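Local atomic coordinates of putative carbohydrate binding protein (Pseudomonas aeruginosa, PDB entry 3QEC), a protein that probably binds carbohydrates such as heparin, and also the polysulfonated drug suramin, and may take part in carbohydrate transport and biofilm formation. Residues Val47-Ala52 and Phe99-Ile104; Gly107-Ser112 and Val136-Ser141. All blocks are in the same frame, centred on the assembly; numbering follows the deposited sequence.

Interaction 1. Residues Val47-Ala52 and Phe99-Ile104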
loop_
_atom_site.group_PDB
_atom_site.type_symbol
_atom_site.label_atom_id
_atom_site.label_comp_id
_atom_site.label_asym_id
_atom_site.label_seq_id
_atom_site.Cartn_x
_atom_site.Cartn_y
_atom_site.Cartn_z
ATOM N N VAL A 47 -0.765 -6.078 3.385
ATOM C CA VAL A 47 0.081 -4.898 3.124
ATOM C C VAL A 47 1.127 -5.308 2.075
ATOM O O VAL A 47 1.762 -6.345 2.225
ATOM C CB VAL A 47 0.736 -4.326 4.429
ATOM C CG1 VAL A 47 1.648 -3.142 4.129
ATOM C CG2 VAL A 47 -0.319 -3.931 5.455
ATOM N N ALA A 48 1.266 -4.524 1.011
ATOM C CA ALA A 48 2.216 -4.772 -0.078
ATOM C C ALA A 48 3.404 -3.814 -0.009
ATOM O O ALA A 48 3.241 -2.627 0.300
ATOM C CB ALA A 48 1.520 -4.629 -1.428
ATOM N N LEU A 49 4.595 -4.334 -0.327
ATOM C CA LEU A 49 5.832 -3.553 -0.375
ATOM C C LEU A 49 6.548 -3.899 -1.686
ATOM O O LEU A 49 6.877 -5.066 -1.910
ATOM C CB LEU A 49 6.694 -3.856 0.870
ATOM C CG LEU A 49 8.048 -3.180 0.956
ATOM C CD1 LEU A 49 7.924 -1.818 1.583
ATOM C CD2 LEU A 49 9.003 -4.029 1.750
ATOM N N GLU A 50 6.716 -2.912 -2.580
ATOM C CA GLU A 50 7.310 -3.143 -3.903
ATOM C C GLU A 50 8.225 -1.989 -4.365
ATOM O O GLU A 50 8.057 -0.880 -3.863
ATOM C CB GLU A 50 6.189 -3.345 -4.937
ATOM C CG GLU A 50 5.283 -2.143 -5.178
ATOM C CD GLU A 50 4.160 -2.480 -6.132
ATOM O OE1 GLU A 50 4.455 -2.859 -7.289
ATOM O OE2 GLU A 50 2.987 -2.441 -5.700
ATOM N N PRO A 51 9.150 -2.212 -5.352
ATOM C CA PRO A 51 10.004 -1.102 -5.836
ATOM C C PRO A 51 9.212 0.140 -6.291
ATOM O O PRO A 51 8.177 -0.007 -6.946
ATOM C CB PRO A 51 10.753 -1.731 -7.026
ATOM C CG PRO A 51 10.764 -3.200 -6.732
ATOM C CD PRO A 51 9.464 -3.482 -6.057
ATOM N N ALA A 52 9.698 1.365 -5.935
ATOM C CA ALA A 52 9.062 2.637 -6.313
ATOM C C ALA A 52 9.487 3.037 -7.739
ATOM O O ALA A 52 10.400 3.844 -7.909
ATOM C CB ALA A 52 9.422 3.733 -5.311
ATOM N N PHE A 99 2.115 -4.502 11.369
ATOM C CA PHE A 99 2.723 -5.331 10.327
ATOM C C PHE A 99 4.250 -5.301 10.452
ATOM O O PHE A 99 4.806 -4.360 11.023
ATOM C CB PHE A 99 2.287 -4.878 8.922
ATOM C CG PHE A 99 2.630 -3.453 8.552
ATOM C CD1 PHE A 99 3.903 -3.123 8.083
ATOM C CD2 PHE A 99 1.666 -2.447 8.621
ATOM C CE1 PHE A 99 4.220 -1.808 7.742
ATOM C CE2 PHE A 99 1.977 -1.132 8.261
ATOM C CZ PHE A 99 3.252 -0.821 7.817
ATOM N N ASP A 100 4.920 -6.327 9.906
ATOM C CA ASP A 100 6.374 -6.467 9.943
ATOM C C ASP A 100 6.881 -7.101 8.645
ATOM O O ASP A 100 6.234 -8.008 8.125
ATOM C CB ASP A 100 6.804 -7.330 11.159
ATOM C CG ASP A 100 6.317 -6.826 12.508
ATOM O OD1 ASP A 100 6.989 -5.955 13.092
ATOM O OD2 ASP A 100 5.238 -7.274 12.956
ATOM N N PHE A 101 8.038 -6.646 8.143
ATOM C CA PHE A 101 8.726 -7.184 6.974
ATOM C C PHE A 101 10.148 -7.482 7.375
ATOM O O PHE A 101 10.722 -6.738 8.173
ATOM C CB PHE A 101 8.704 -6.215 5.787
ATOM C CG PHE A 101 7.371 -5.982 5.117
ATOM C CD1 PHE A 101 6.526 -4.958 5.548
ATOM C CD2 PHE A 101 6.998 -6.723 3.997
ATOM C CE1 PHE A 101 5.305 -4.711 4.902
ATOM C CE2 PHE A 101 5.778 -6.474 3.347
ATOM C CZ PHE A 101 4.937 -5.471 3.807
ATOM N N ASP A 102 10.720 -8.570 6.850
ATOM C CA ASP A 102 12.090 -8.957 7.159
ATOM C C ASP A 102 12.885 -9.125 5.854
ATOM O O ASP A 102 12.282 -9.255 4.782
ATOM C CB ASP A 102 12.114 -10.234 8.024
ATOM C CG ASP A 102 11.471 -11.446 7.388
ATOM O OD1 ASP A 102 12.142 -12.104 6.543
ATOM O OD2 ASP A 102 10.298 -11.742 7.725
ATOM N N HIS A 103 14.235 -9.098 5.945
ATOM C CA HIS A 103 15.170 -9.241 4.817
ATOM C C HIS A 103 14.848 -8.267 3.655
ATOM O O HIS A 103 14.894 -8.645 2.482
ATOM C CB HIS A 103 15.228 -10.700 4.339
ATOM C CG HIS A 103 15.787 -11.618 5.380
ATOM N ND1 HIS A 103 14.961 -12.400 6.172
ATOM C CD2 HIS A 103 17.063 -11.774 5.797
ATOM C CE1 HIS A 103 15.762 -13.035 7.011
ATOM N NE2 HIS A 103 17.036 -12.686 6.827
ATOM N N ILE A 104 14.570 -6.997 3.995
ATOM C CA ILE A 104 14.257 -5.969 3.010
ATOM C C ILE A 104 15.557 -5.381 2.420
ATOM O O ILE A 104 16.384 -4.813 3.152
ATOM C CB ILE A 104 13.305 -4.860 3.581
ATOM C CG1 ILE A 104 11.942 -5.437 4.016
ATOM C CG2 ILE A 104 13.111 -3.672 2.605
ATOM C CD1 ILE A 104 11.303 -6.483 3.051
#

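Interaction 2. Residues Gly107-Ser112 and Val136-Ser141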
loop_
_atom_site.group_PDB
_atom_site.type_symbol
_atom_site.label_atom_id
_atom_site.label_comp_id
_atom_site.label_asym_id
_atom_site.label_seq_id
_atom_site.Cartn_x
_atom_site.Cartn_y
_atom_site.Cartn_z
ATOM N N GLY A 107 16.953 0.188 -0.982
ATOM C CA GLY A 107 16.185 0.721 -2.096
ATOM C C GLY A 107 15.027 1.596 -1.694
ATOM O O GLY A 107 14.883 1.931 -0.520
ATOM N N THR A 108 14.209 1.996 -2.682
ATOM C CA THR A 108 13.051 2.869 -2.465
ATOM C C THR A 108 11.793 2.102 -2.836
ATOM O O THR A 108 11.756 1.443 -3.874
ATOM C CB THR A 108 13.207 4.206 -3.195
ATOM O OG1 THR A 108 14.547 4.683 -2.967
ATOM C CG2 THR A 108 12.199 5.259 -2.686
ATOM N N TYR A 109 10.783 2.158 -1.959
ATOM C CA TYR A 109 9.569 1.361 -2.102
ATOM C C TYR A 109 8.279 2.120 -1.929
ATOM O O TYR A 109 8.244 3.186 -1.301
ATOM C CB TYR A 109 9.558 0.252 -1.009
ATOM C CG TYR A 109 10.746 -0.687 -1.024
ATOM C CD1 TYR A 109 11.934 -0.349 -0.384
ATOM C CD2 TYR A 109 10.668 -1.934 -1.642
ATOM C CE1 TYR A 109 13.033 -1.202 -0.408
ATOM C CE2 TYR A 109 11.759 -2.799 -1.665
ATOM C CZ TYR A 109 12.944 -2.421 -1.060
ATOM O OH TYR A 109 14.021 -3.260 -1.083
ATOM N N TYR A 110 7.197 1.514 -2.435
ATOM C CA TYR A 110 5.809 1.874 -2.176
ATOM C C TYR A 110 5.321 0.865 -1.176
ATOM O O TYR A 110 5.528 -0.336 -1.375
ATOM C CB TYR A 110 4.908 1.873 -3.439
ATOM C CG TYR A 110 5.061 3.095 -4.315
ATOM C CD1 TYR A 110 4.771 4.369 -3.831
ATOM C CD2 TYR A 110 5.500 2.982 -5.631
ATOM C CE1 TYR A 110 4.957 5.500 -4.623
ATOM C CE2 TYR A 110 5.715 4.111 -6.422
ATOM C CZ TYR A 110 5.418 5.364 -5.923
ATOM O OH TYR A 110 5.602 6.470 -6.719
ATOM N N ILE A 111 4.758 1.331 -0.067
ATOM C CA ILE A 111 4.147 0.465 0.951
ATOM C C ILE A 111 2.641 0.822 0.859
ATOM O O ILE A 111 2.289 2.005 0.897
ATOM C CB ILE A 111 4.828 0.578 2.340
ATOM C CG1 ILE A 111 4.335 -0.519 3.316
ATOM C CG2 ILE A 111 4.802 2.015 2.926
ATOM C CD1 ILE A 111 5.265 -0.720 4.538
ATOM N N SER A 112 1.798 -0.168 0.546
ATOM C CA SER A 112 0.397 0.058 0.208
ATOM C C SER A 112 -0.564 -0.981 0.790
ATOM O O SER A 112 -0.244 -2.172 0.833
ATOM C CB SER A 112 0.251 0.051 -1.318
ATOM O OG SER A 112 -1.016 0.521 -1.751
ATOM N N VAL A 136 8.709 4.526 1.203
ATOM C CA VAL A 136 9.662 4.182 2.281
ATOM C C VAL A 136 11.051 3.928 1.641
ATOM O O VAL A 136 11.160 3.196 0.659
ATOM C CB VAL A 136 9.201 3.032 3.243
ATOM C CG1 VAL A 136 8.760 1.783 2.492
ATOM C CG2 VAL A 136 10.262 2.702 4.293
ATOM N N THR A 137 12.089 4.570 2.184
ATOM C CA THR A 137 13.481 4.442 1.749
ATOM C C THR A 137 14.251 3.543 2.730
ATOM O O THR A 137 14.095 3.664 3.950
ATOM C CB THR A 137 14.143 5.835 1.619
ATOM O OG1 THR A 137 13.410 6.608 0.674
ATOM C CG2 THR A 137 15.555 5.747 1.125
ATOM N N VAL A 138 15.088 2.643 2.192
ATOM C CA VAL A 138 15.873 1.724 3.014
ATOM C C VAL A 138 17.332 1.818 2.582
ATOM O O VAL A 138 17.622 1.565 1.416
ATOM C CB VAL A 138 15.321 0.266 2.953
ATOM C CG1 VAL A 138 16.102 -0.670 3.884
ATOM C CG2 VAL A 138 13.819 0.234 3.283
ATOM N N SER A 139 18.231 2.207 3.513
ATOM C CA SER A 139 19.680 2.343 3.290
ATOM C C SER A 139 20.420 1.285 4.093
ATOM O O SER A 139 20.979 0.350 3.519
ATOM C CB SER A 139 20.159 3.744 3.652
ATOM O OG SER A 139 19.446 4.692 2.872
ATOM N N GLY A 140 20.381 1.425 5.414
ATOM C CA GLY A 140 20.910 0.451 6.353
ATOM C C GLY A 140 19.809 -0.547 6.677
ATOM O O GLY A 140 18.769 -0.577 6.003
ATOM N N SER A 141 20.016 -1.358 7.711
ATOM C CA SER A 141 19.092 -2.425 8.095
ATOM C C SER A 141 17.952 -1.950 9.001
ATOM O O SER A 141 16.983 -2.690 9.196
ATOM C CB SER A 141 19.860 -3.540 8.795
ATOM O OG SER A 141 20.555 -3.034 9.926
#

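Interaction 1. Residues Val47-Ala52 and Phe99-Ile104
Leu-49 reaches from strand 46-51 across to Phe-101 and Ile-104 of strand 98-104. Its CB lies over one face of the Phe-101 ring in a CH-pi contact, 4.1 Å from the ring centroid and 27° off the normal. CG stands anti to the backbone N (chi1 177°), which keeps the branch along the ring: CD2 lies over the same face as CB, toward the rim, and meets CD1 of Ile-104 tip to tip at 3.6 Å. Two residues earlier on the same strand face, Val-47 splits its two methyls between the phenylalanines: CG1 comes within 4.0 Å of Phe-101 CZ, while CG2 lies 4.0 Å from Phe-99 CD2, Val-47 and Phe-99 crossing at about a right angle. The carbonyl O of Val-47 lies at the edge of the Phe-101 ring, 3.7 Å from CZ. The strand axes, 9.3 Å apart and inclined by 32°, suit two sheets packed face to face in a beta sandwich. Ile-26 of strand 24-33 also touches Leu-49, Phe-101 and Ile-104. Here aliphatic carbon meets ring and methyl meets methyl, with one carbonyl oxygen at a ring edge, so apolar burial and shape, not directed polar bonds, hold the sheets.

Interaction 2. Residues Gly107-Ser112 and Val136-Ser141
Val-136 turns CG1 into the position between its own backbone N and carbonyl carbon (chi1 51°), and Tyr-109 swings its ring to the side of its backbone N (chi1 -58°). CG1 of Val-136 thereby lies 3.9 Å from Tyr-109 CB and 4.0 Å from Ile-111 CG2, bridging two successive inward-facing residues of strand 107-120. The tyrosine ring runs obliquely past Val-138, whose CG2 is 4.0 Å from CE1; the carbonyl O of Val-136, which accepts the Tyr-109 N-H, also lies at the ring's edge, in plane. The Tyr-109 hydroxyl is hydrogen-bonded to the carbonyl O of Pro-105. The backbones form an antiparallel beta hairpin of strands 107-120 and 125-138, the latter an outermost strand of its sheet. Gly-107 with Val-138 and Tyr-109 with Val-136 are hydrogen-bonded pairs, each joined by two N-H to O=C bonds; Val-138 N to Gly-107 O measures 2.8 Å and Val-136 N to Tyr-109 O 2.9 Å. Thr-108 and Thr-137 form the non-hydrogen-bonded pair between them, and their side chains lie side by side on the face turned away from Tyr-109 and Val-136, where both are exposed, CG2 of Thr-108 3.8 Å from OG1 of Thr-137.

Overall arrangement
Interaction 1 joins two sheets through their facing surfaces, whereas interaction 2 joins neighbouring strands within one of them. Strands 46-51 and 107-120 lie side by side in that sheet, linked by probable hydrogen bonds from Ala-48 N to Ser-112 O and from Ala-52 N to Thr-108 O. The inward face of 107-112 therefore belongs to the same apolar core as interaction 1: Ile-111 packs on Phe-99, Phe-101, Val-47 and Leu-49, and Tyr-109 on Leu-49 and Ile-104. Residues 47-52 and 99-104 make a buried contact, mostly between side chains. The pairing of 107-112 with 136-141 is partly buried, relies mainly on backbone bonds, and has a threonine-bearing outer face.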